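Local atomic coordinates of C24 protein (PDB entry 6OV6), a protein that is of unknown function but probably forms the receptor-binding tip of the long tail fibre of a temperate bacteriophage, and binds manganese. Residues T184-L193 and H254-R264; A130-V141 and T269-G277. All coordinates share one frame; numbering follows the deposited sequence.

Contact 1: residues T184-L193 and H254-R264; sequences TKKVTPSGNL and HTFTGNQQDNR. With MN (manganese (II) ion), chain D.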
loop_
_atom_site.group_PDB
_atom_site.type_symbol
_atom_site.label_atom_id
_atom_site.label_comp_id
_atom_site.label_asym_id
_atom_site.label_seq_id
_atom_site.Cartn_x
_atom_site.Cartn_y
_atom_site.Cartn_z
ATOM N N THR A 184 3.410 -10.362 -7.313
ATOM C CA THR A 184 2.552 -11.534 -7.593
ATOM C C THR A 184 1.691 -11.803 -6.385
ATOM O O THR A 184 2.146 -11.605 -5.249
ATOM C CB THR A 184 3.369 -12.813 -7.925
ATOM O OG1 THR A 184 4.226 -13.123 -6.818
ATOM C CG2 THR A 184 4.196 -12.688 -9.188
ATOM N N LYS A 185 0.455 -12.260 -6.616
ATOM C CA LYS A 185 -0.474 -12.563 -5.537
ATOM C C LYS A 185 0.042 -13.797 -4.740
ATOM O O LYS A 185 -0.078 -13.850 -3.517
ATOM C CB LYS A 185 -1.852 -12.849 -6.149
ATOM C CG LYS A 185 -3.001 -12.975 -5.170
ATOM C CD LYS A 185 -4.357 -13.207 -5.881
ATOM C CE LYS A 185 -4.941 -11.972 -6.573
ATOM N NZ LYS A 185 -6.417 -12.094 -6.866
ATOM N N LYS A 186 0.588 -14.791 -5.487
ATOM C CA LYS A 186 1.110 -16.063 -4.956
ATOM C C LYS A 186 2.584 -16.228 -5.286
ATOM O O LYS A 186 3.051 -15.750 -6.316
ATOM C CB LYS A 186 0.358 -17.247 -5.606
ATOM C CG LYS A 186 -1.179 -17.293 -5.435
ATOM C CD LYS A 186 -1.660 -17.372 -4.017
ATOM C CE LYS A 186 -3.174 -17.312 -4.022
ATOM N NZ LYS A 186 -3.760 -17.878 -2.782
ATOM N N VAL A 187 3.304 -16.981 -4.452
ATOM C CA VAL A 187 4.727 -17.305 -4.672
ATOM C C VAL A 187 4.981 -18.716 -4.126
ATOM O O VAL A 187 4.297 -19.132 -3.196
ATOM C CB VAL A 187 5.635 -16.240 -4.002
ATOM C CG1 VAL A 187 5.550 -16.242 -2.464
ATOM C CG2 VAL A 187 7.057 -16.218 -4.532
ATOM N N THR A 188 5.943 -19.429 -4.696
ATOM C CA THR A 188 6.297 -20.774 -4.231
ATOM C C THR A 188 7.760 -20.744 -3.794
ATOM O O THR A 188 8.636 -20.479 -4.628
ATOM C CB THR A 188 6.012 -21.835 -5.303
ATOM O OG1 THR A 188 4.632 -21.834 -5.603
ATOM C CG2 THR A 188 6.423 -23.256 -4.860
ATOM N N PRO A 189 8.072 -21.030 -2.505
ATOM C CA PRO A 189 9.484 -21.051 -2.090
ATOM C C PRO A 189 10.237 -22.180 -2.782
ATOM O O PRO A 189 9.653 -23.220 -3.107
ATOM C CB PRO A 189 9.404 -21.294 -0.568
ATOM C CG PRO A 189 8.129 -22.005 -0.376
ATOM C CD PRO A 189 7.190 -21.348 -1.370
ATOM N N SER A 190 11.505 -21.939 -3.059
ATOM C CA SER A 190 12.366 -22.934 -3.705
ATOM C C SER A 190 13.729 -22.857 -3.067
ATOM O O SER A 190 14.070 -21.867 -2.408
ATOM C CB SER A 190 12.417 -22.700 -5.219
ATOM O OG SER A 190 12.984 -21.446 -5.556
ATOM N N GLY A 191 14.512 -23.915 -3.235
ATOM C CA GLY A 191 15.852 -23.938 -2.683
ATOM C C GLY A 191 16.531 -25.260 -2.937
ATOM O O GLY A 191 15.955 -26.146 -3.564
ATOM N N ASN A 192 17.736 -25.384 -2.415
ATOM C CA ASN A 192 18.590 -26.554 -2.629
ATOM C C ASN A 192 19.112 -27.144 -1.350
ATOM O O ASN A 192 19.282 -26.448 -0.350
ATOM C CB ASN A 192 19.776 -26.142 -3.505
ATOM C CG ASN A 192 19.346 -25.760 -4.901
ATOM O OD1 ASN A 192 18.926 -26.606 -5.698
ATOM N ND2 ASN A 192 19.371 -24.464 -5.189
ATOM N N LEU A 193 19.436 -28.442 -1.412
ATOM C CA LEU A 193 20.014 -29.179 -0.291
ATOM C C LEU A 193 21.438 -29.572 -0.653
ATOM O O LEU A 193 21.717 -29.873 -1.822
ATOM C CB LEU A 193 19.202 -30.466 -0.020
ATOM C CG LEU A 193 17.793 -30.347 0.627
ATOM C CD1 LEU A 193 17.797 -29.456 1.814
ATOM C CD2 LEU A 193 16.739 -29.787 -0.343
ATOM N N HIS A 254 18.580 -34.295 -1.913
ATOM C CA HIS A 254 17.135 -34.450 -2.126
ATOM C C HIS A 254 16.663 -33.214 -2.889
ATOM O O HIS A 254 17.346 -32.203 -2.860
ATOM C CB HIS A 254 16.344 -34.565 -0.814
ATOM C CG HIS A 254 16.761 -35.714 0.060
ATOM N ND1 HIS A 254 16.052 -36.896 0.077
ATOM C CD2 HIS A 254 17.802 -35.810 0.920
ATOM C CE1 HIS A 254 16.672 -37.672 0.957
ATOM N NE2 HIS A 254 17.755 -37.072 1.459
ATOM N N THR A 255 15.555 -33.325 -3.591
ATOM C CA THR A 255 14.941 -32.196 -4.288
ATOM C C THR A 255 13.860 -31.643 -3.355
ATOM O O THR A 255 13.060 -32.398 -2.825
ATOM C CB THR A 255 14.345 -32.649 -5.640
ATOM O OG1 THR A 255 15.441 -33.008 -6.485
ATOM C CG2 THR A 255 13.491 -31.538 -6.334
ATOM N N PHE A 256 13.828 -30.328 -3.205
ATOM C CA PHE A 256 12.811 -29.646 -2.425
ATOM C C PHE A 256 11.707 -29.192 -3.380
ATOM O O PHE A 256 12.020 -28.567 -4.404
ATOM C CB PHE A 256 13.425 -28.416 -1.713
ATOM C CG PHE A 256 12.402 -27.587 -0.952
ATOM C CD1 PHE A 256 11.942 -27.996 0.300
ATOM C CD2 PHE A 256 11.905 -26.407 -1.488
ATOM C CE1 PHE A 256 11.007 -27.227 1.007
ATOM C CE2 PHE A 256 10.969 -25.638 -0.785
ATOM C CZ PHE A 256 10.498 -26.068 0.444
ATOM N N THR A 257 10.443 -29.476 -3.039
ATOM C CA THR A 257 9.261 -29.034 -3.788
ATOM C C THR A 257 8.438 -28.159 -2.841
ATOM O O THR A 257 7.826 -28.683 -1.914
ATOM C CB THR A 257 8.461 -30.226 -4.373
ATOM O OG1 THR A 257 9.307 -30.918 -5.301
ATOM C CG2 THR A 257 7.182 -29.780 -5.103
ATOM N N GLY A 258 8.439 -26.847 -3.063
ATOM C CA GLY A 258 7.706 -25.940 -2.183
ATOM C C GLY A 258 6.210 -25.948 -2.390
ATOM O O GLY A 258 5.718 -26.308 -3.466
ATOM N N ASN A 259 5.453 -25.531 -1.346
ATOM C CA ASN A 259 4.009 -25.371 -1.442
ATOM C C ASN A 259 3.764 -23.885 -1.745
ATOM O O ASN A 259 4.461 -23.045 -1.202
ATOM C CB ASN A 259 3.325 -25.704 -0.123
ATOM C CG ASN A 259 3.432 -27.171 0.243
ATOM O OD1 ASN A 259 3.754 -27.537 1.382
ATOM N ND2 ASN A 259 3.208 -28.025 -0.730
ATOM N N GLN A 260 2.769 -23.582 -2.570
ATOM C CA GLN A 260 2.420 -22.193 -2.906
ATOM C C GLN A 260 1.958 -21.452 -1.636
ATOM O O GLN A 260 1.302 -22.026 -0.777
ATOM C CB GLN A 260 1.319 -22.164 -3.961
ATOM C CG GLN A 260 1.010 -20.751 -4.484
ATOM C CD GLN A 260 0.110 -20.828 -5.692
ATOM O OE1 GLN A 260 -1.071 -21.160 -5.581
ATOM N NE2 GLN A 260 0.669 -20.570 -6.874
ATOM N N GLN A 261 2.325 -20.174 -1.518
ATOM C CA GLN A 261 1.918 -19.363 -0.385
ATOM C C GLN A 261 1.358 -18.027 -0.890
ATOM O O GLN A 261 1.614 -17.635 -2.033
ATOM C CB GLN A 261 3.063 -19.184 0.613
ATOM C CG GLN A 261 4.218 -18.375 0.103
ATOM C CD GLN A 261 5.445 -18.480 0.986
ATOM O OE1 GLN A 261 5.794 -19.542 1.509
ATOM N NE2 GLN A 261 6.146 -17.372 1.158
ATOM N N ASP A 262 0.547 -17.386 -0.067
ATOM C CA ASP A 262 -0.087 -16.105 -0.378
ATOM C C ASP A 262 0.912 -14.979 -0.033
ATOM O O ASP A 262 1.355 -14.829 1.111
ATOM C CB ASP A 262 -1.414 -15.974 0.380
ATOM C CG ASP A 262 -2.303 -14.848 -0.117
ATOM O OD1 ASP A 262 -1.768 -13.785 -0.482
ATOM O OD2 ASP A 262 -3.538 -15.026 -0.110
ATOM N N ASN A 263 1.290 -14.215 -1.062
ATOM C CA ASN A 263 2.305 -13.169 -0.962
ATOM C C ASN A 263 1.764 -11.841 -0.390
ATOM O O ASN A 263 2.529 -10.902 -0.179
ATOM C CB ASN A 263 2.928 -12.960 -2.343
ATOM C CG ASN A 263 4.345 -12.486 -2.324
ATOM O OD1 ASN A 263 5.082 -12.607 -1.341
ATOM N ND2 ASN A 263 4.760 -11.952 -3.438
ATOM N N ARG A 264 0.469 -11.775 -0.132
ATOM C CA ARG A 264 -0.165 -10.531 0.324
ATOM C C ARG A 264 -0.134 -10.301 1.810
ATOM O O ARG A 264 -0.445 -11.206 2.589
ATOM C CB ARG A 264 -1.599 -10.434 -0.177
ATOM C CG ARG A 264 -1.678 -10.443 -1.703
ATOM C CD ARG A 264 -3.102 -10.636 -2.149
ATOM N NE ARG A 264 -3.607 -11.971 -1.833
ATOM C CZ ARG A 264 -4.788 -12.429 -2.223
ATOM N NH1 ARG A 264 -5.590 -11.673 -2.958
ATOM N NH2 ARG A 264 -5.162 -13.659 -1.914
HETATM MN MN MN D . 19.135 -37.607 3.148
HETATM O O HOH W 1 -4.783 -17.372 0.226
HETATM O O HOH W 2 3.493 -19.538 -6.945
HETATM O O HOH W 3 10.013 -25.296 -4.905
HETATM O O HOH W 4 15.859 -28.692 -4.619
HETATM O O HOH W 5 12.870 -25.999 -4.908
HETATM O O HOH W 6 18.461 -29.826 -3.812
#
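V187 and Q261 form an antiparallel hydrogen-bonded pair: V187 N gives to Q261 O at 3.0 Å, and Q261 N to V187 O at 2.8 Å. V187 CG1, set between the backbone N and the carbonyl carbon (chi1 67°), lies alongside Q261 CG at 3.6 Å. K186 CB packs on the Q260 amide. N263 N reaches K185 O at 2.8 Å; N263 ND2 bonds to T184 O at 3.2 Å and to D262 O of the third subunit.

K185 CG lies over one face of the R264 guanidinium, 3.5 Å from CZ. Two side-on bonds to D262, NE to OD1 and NH2 to OD2, fix that group's rotation. R264 N also reaches OD1, an Asx turn. K186 NZ makes a long salt bridge to D262 OD2; a water between them binds NZ weakly. K185 NZ and R264 NH1 both form salt bridges to D174 of the second subunit, probably offsetting their like charges.

Toward H254, water joins L193 N to H254 O. The F256 ring edge meets P189 O. H254 NE2 binds manganese at 2.2 Å, with H252 of this chain and H252 and H254 of each other subunit, six histidines in all. Residues 256-258 pair with a strand of the second subunit, 191-193 with one of the third.

Contact 2: residues A130-V141 and T269-G277; sequences AGTNPQLYSGSV and TLAYIIYIG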
loop_
_atom_site.group_PDB
_atom_site.type_symbol
_atom_site.label_atom_id
_atom_site.label_comp_id
_atom_site.label_asym_id
_atom_site.label_seq_id
_atom_site.Cartn_x
_atom_site.Cartn_y
_atom_site.Cartn_z
ATOM N N ALA A 130 -7.539 18.135 -12.767
ATOM C CA ALA A 130 -8.428 17.007 -13.046
ATOM C C ALA A 130 -7.629 15.896 -13.734
ATOM O O ALA A 130 -6.713 16.170 -14.508
ATOM C CB ALA A 130 -9.603 17.437 -13.932
ATOM N N GLY A 131 -7.929 14.664 -13.373
ATOM C CA GLY A 131 -7.280 13.494 -13.947
ATOM C C GLY A 131 -5.897 13.168 -13.440
ATOM O O GLY A 131 -5.280 12.255 -13.981
ATOM N N THR A 132 -5.396 13.857 -12.398
ATOM C CA THR A 132 -4.044 13.564 -11.897
ATOM C C THR A 132 -4.029 13.051 -10.452
ATOM O O THR A 132 -2.958 12.760 -9.960
ATOM C CB THR A 132 -3.149 14.842 -11.951
ATOM O OG1 THR A 132 -3.596 15.785 -10.959
ATOM C CG2 THR A 132 -3.089 15.483 -13.358
ATOM N N ASN A 133 -5.180 13.064 -9.760
ATOM C CA ASN A 133 -5.239 12.810 -8.321
ATOM C C ASN A 133 -6.180 11.693 -7.886
ATOM O O ASN A 133 -7.267 11.955 -7.379
ATOM C CB ASN A 133 -5.511 14.145 -7.586
ATOM C CG ASN A 133 -5.591 14.070 -6.077
ATOM O OD1 ASN A 133 -4.856 13.344 -5.387
ATOM N ND2 ASN A 133 -6.482 14.839 -5.542
ATOM N N PRO A 134 -5.762 10.409 -8.009
ATOM C CA PRO A 134 -6.634 9.322 -7.521
ATOM C C PRO A 134 -6.976 9.502 -6.026
ATOM O O PRO A 134 -6.146 10.000 -5.249
ATOM C CB PRO A 134 -5.795 8.052 -7.770
ATOM C CG PRO A 134 -4.842 8.446 -8.904
ATOM C CD PRO A 134 -4.500 9.888 -8.577
ATOM N N GLN A 135 -8.192 9.116 -5.646
ATOM C CA GLN A 135 -8.707 9.218 -4.279
ATOM C C GLN A 135 -9.244 7.889 -3.788
ATOM O O GLN A 135 -9.870 7.149 -4.555
ATOM C CB GLN A 135 -9.874 10.245 -4.199
ATOM C CG GLN A 135 -9.444 11.702 -4.376
ATOM C CD GLN A 135 -8.593 12.170 -3.222
ATOM O OE1 GLN A 135 -8.814 11.820 -2.053
ATOM N NE2 GLN A 135 -7.587 12.939 -3.525
ATOM N N LEU A 136 -9.076 7.636 -2.477
ATOM C CA LEU A 136 -9.661 6.463 -1.803
ATOM C C LEU A 136 -11.155 6.699 -1.621
ATOM O O LEU A 136 -11.572 7.821 -1.324
ATOM C CB LEU A 136 -9.016 6.236 -0.447
ATOM C CG LEU A 136 -7.566 5.819 -0.492
ATOM C CD1 LEU A 136 -6.979 5.846 0.918
ATOM C CD2 LEU A 136 -7.427 4.432 -1.120
ATOM N N TYR A 137 -11.967 5.660 -1.872
ATOM C CA TYR A 137 -13.426 5.796 -1.814
ATOM C C TYR A 137 -14.035 4.558 -1.187
ATOM O O TYR A 137 -13.728 3.431 -1.598
ATOM C CB TYR A 137 -13.970 6.060 -3.235
ATOM C CG TYR A 137 -15.475 6.146 -3.368
ATOM C CD1 TYR A 137 -16.175 7.271 -2.921
ATOM C CD2 TYR A 137 -16.197 5.131 -3.995
ATOM C CE1 TYR A 137 -17.566 7.367 -3.079
ATOM C CE2 TYR A 137 -17.581 5.223 -4.168
ATOM C CZ TYR A 137 -18.257 6.346 -3.718
ATOM O OH TYR A 137 -19.614 6.426 -3.911
ATOM N N SER A 138 -14.855 4.772 -0.159
ATOM C CA SER A 138 -15.513 3.693 0.585
ATOM C C SER A 138 -17.050 3.756 0.455
ATOM O O SER A 138 -17.759 2.974 1.091
ATOM C CB SER A 138 -15.097 3.712 2.047
ATOM O OG SER A 138 -15.428 4.941 2.666
ATOM N N GLY A 139 -17.538 4.684 -0.366
ATOM C CA GLY A 139 -18.968 4.849 -0.612
ATOM C C GLY A 139 -19.460 3.806 -1.592
ATOM O O GLY A 139 -18.704 2.899 -1.966
ATOM N N SER A 140 -20.727 3.931 -2.051
ATOM C CA SER A 140 -21.295 2.964 -2.990
ATOM C C SER A 140 -20.615 2.991 -4.352
ATOM O O SER A 140 -20.572 4.036 -4.991
ATOM C CB SER A 140 -22.811 3.148 -3.125
ATOM O OG SER A 140 -23.336 2.370 -4.189
ATOM N N VAL A 141 -20.086 1.838 -4.800
ATOM C CA VAL A 141 -19.427 1.693 -6.098
ATOM C C VAL A 141 -20.413 1.848 -7.273
ATOM O O VAL A 141 -19.982 2.059 -8.405
ATOM C CB VAL A 141 -18.577 0.397 -6.218
ATOM C CG1 VAL A 141 -17.377 0.444 -5.260
ATOM C CG2 VAL A 141 -19.427 -0.860 -5.972
ATOM N N THR A 269 -9.994 -3.728 0.940
ATOM C CA THR A 269 -10.415 -3.250 -0.364
ATOM C C THR A 269 -11.132 -1.894 -0.288
ATOM O O THR A 269 -12.142 -1.750 0.397
ATOM C CB THR A 269 -11.313 -4.301 -1.087
ATOM O OG1 THR A 269 -10.662 -5.567 -1.115
ATOM C CG2 THR A 269 -11.681 -3.867 -2.512
ATOM N N LEU A 270 -10.607 -0.922 -1.024
ATOM C CA LEU A 270 -11.224 0.389 -1.210
ATOM C C LEU A 270 -11.192 0.682 -2.714
ATOM O O LEU A 270 -10.309 0.193 -3.421
ATOM C CB LEU A 270 -10.487 1.499 -0.432
ATOM C CG LEU A 270 -10.479 1.412 1.103
ATOM C CD1 LEU A 270 -9.673 2.578 1.708
ATOM C CD2 LEU A 270 -11.905 1.439 1.688
ATOM N N ALA A 271 -12.095 1.530 -3.198
ATOM C CA ALA A 271 -12.056 1.882 -4.606
ATOM C C ALA A 271 -11.151 3.101 -4.803
ATOM O O ALA A 271 -11.123 4.005 -3.962
ATOM C CB ALA A 271 -13.458 2.199 -5.102
ATOM N N TYR A 272 -10.420 3.111 -5.908
ATOM C CA TYR A 272 -9.622 4.248 -6.366
ATOM C C TYR A 272 -10.481 4.953 -7.417
ATOM O O TYR A 272 -10.841 4.353 -8.441
ATOM C CB TYR A 272 -8.279 3.848 -6.964
ATOM C CG TYR A 272 -7.297 3.467 -5.896
ATOM C CD1 TYR A 272 -6.748 4.431 -5.058
ATOM C CD2 TYR A 272 -6.954 2.134 -5.680
ATOM C CE1 TYR A 272 -5.870 4.084 -4.039
ATOM C CE2 TYR A 272 -6.069 1.772 -4.650
ATOM C CZ TYR A 272 -5.560 2.753 -3.814
ATOM O OH TYR A 272 -4.733 2.464 -2.762
ATOM N N ILE A 273 -10.860 6.187 -7.129
ATOM C CA ILE A 273 -11.676 6.983 -8.057
ATOM C C ILE A 273 -10.916 8.252 -8.421
ATOM O O ILE A 273 -9.987 8.643 -7.712
ATOM C CB ILE A 273 -13.103 7.279 -7.526
ATOM C CG1 ILE A 273 -13.091 8.209 -6.260
ATOM C CG2 ILE A 273 -13.956 5.988 -7.364
ATOM C CD1 ILE A 273 -14.495 8.749 -5.840
ATOM N N ILE A 274 -11.328 8.928 -9.498
ATOM C CA ILE A 274 -10.639 10.148 -9.900
ATOM C C ILE A 274 -11.624 11.155 -10.489
ATOM O O ILE A 274 -12.614 10.763 -11.090
ATOM C CB ILE A 274 -9.474 9.820 -10.872
ATOM C CG1 ILE A 274 -8.467 10.981 -11.019
ATOM C CG2 ILE A 274 -9.947 9.239 -12.210
ATOM C CD1 ILE A 274 -7.117 10.559 -11.427
ATOM N N TYR A 275 -11.352 12.427 -10.290
ATOM C CA TYR A 275 -12.211 13.454 -10.837
ATOM C C TYR A 275 -11.811 13.737 -12.296
ATOM O O TYR A 275 -10.673 14.075 -12.560
ATOM C CB TYR A 275 -12.152 14.718 -9.991
ATOM C CG TYR A 275 -13.111 15.772 -10.496
ATOM C CD1 TYR A 275 -14.475 15.679 -10.244
ATOM C CD2 TYR A 275 -12.661 16.837 -11.266
ATOM C CE1 TYR A 275 -15.365 16.643 -10.721
ATOM C CE2 TYR A 275 -13.549 17.795 -11.768
ATOM C CZ TYR A 275 -14.895 17.691 -11.494
ATOM O OH TYR A 275 -15.753 18.648 -11.979
ATOM N N ILE A 276 -12.765 13.608 -13.211
ATOM C CA ILE A 276 -12.581 13.851 -14.645
ATOM C C ILE A 276 -13.151 15.228 -15.025
ATOM O O ILE A 276 -12.445 16.033 -15.624
ATOM C CB ILE A 276 -13.163 12.682 -15.503
ATOM C CG1 ILE A 276 -12.455 11.322 -15.180
ATOM C CG2 ILE A 276 -13.112 12.985 -17.031
ATOM C CD1 ILE A 276 -10.898 11.198 -15.528
ATOM N N GLY A 277 -14.391 15.486 -14.651
ATOM C CA GLY A 277 -15.051 16.761 -14.958
ATOM C C GLY A 277 -16.554 16.584 -15.120
ATOM O O GLY A 277 -16.985 15.502 -15.589
ATOM O OXT GLY A 277 -17.290 17.546 -14.815
HETATM O O HOH W 7 -9.363 13.476 -8.345
#
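A130 rests its CB against the carbonyl of I276, near the C-terminus, 3.6 Å from I276 O. G131 N then bonds to Y275 O at 2.9 Å. I274 CD1 packs against the backbone of the loop at G131, 3.5 Å from G131 C. N133 O is linked to Y275 N by one water. With CG1 anti to the backbone N (chi1 -164°), the I274 chain reaches this loop and lies alongside P134.

Q135 and I273 form an antiparallel hydrogen-bonded pair. Q135 N gives to I273 O at 2.8 Å, and Q135 O accepts from I273 N. The Q135 amide end turns away from this pair and bonds to Q135 of each neighbouring subunit. L136 sits in a non-hydrogen-bonded pair with Y272. Its CD2 presses on the Y272 ring, 3.3 Å from CE1, and also meets L270.

Y137 points to the other face, with Q135, A271 and I273. Its CB and ring pack on I273 CD1, and A271 CB lies at the ring edge. Y137 O accepts from A271 N at 3.0 Å; the return bond is weak. Y137 OH bonds to S140 O, and G139 N lies over one face of the ring, so the chain curls round it. Within this chain, strand 267-275 is central, between 135-137 and 148-150; at T269 and L270 the sheet runs on into the second subunit.

How the contacts relate
The two contacts lie along one elongated chain, with centres 36 Å apart. Their nearest atoms are about 8 Å apart and do not touch. In sequence, both segments of contact 1 fall between the two segments of contact 2: 130-141, 184-193, 254-264, then 269-277. Strand 267-275 comes directly after 256-262, so the chain returning from the manganese site passes from contact 1 straight into contact 2. Contact 2 belongs to a sheet that has three strands within this chain. Contact 1 is a two-stranded ribbon extending beyond it, whose sheet is continued by other subunits. Both touch the other two subunits, consistent with a trimeric fibre tip whose three chains run together.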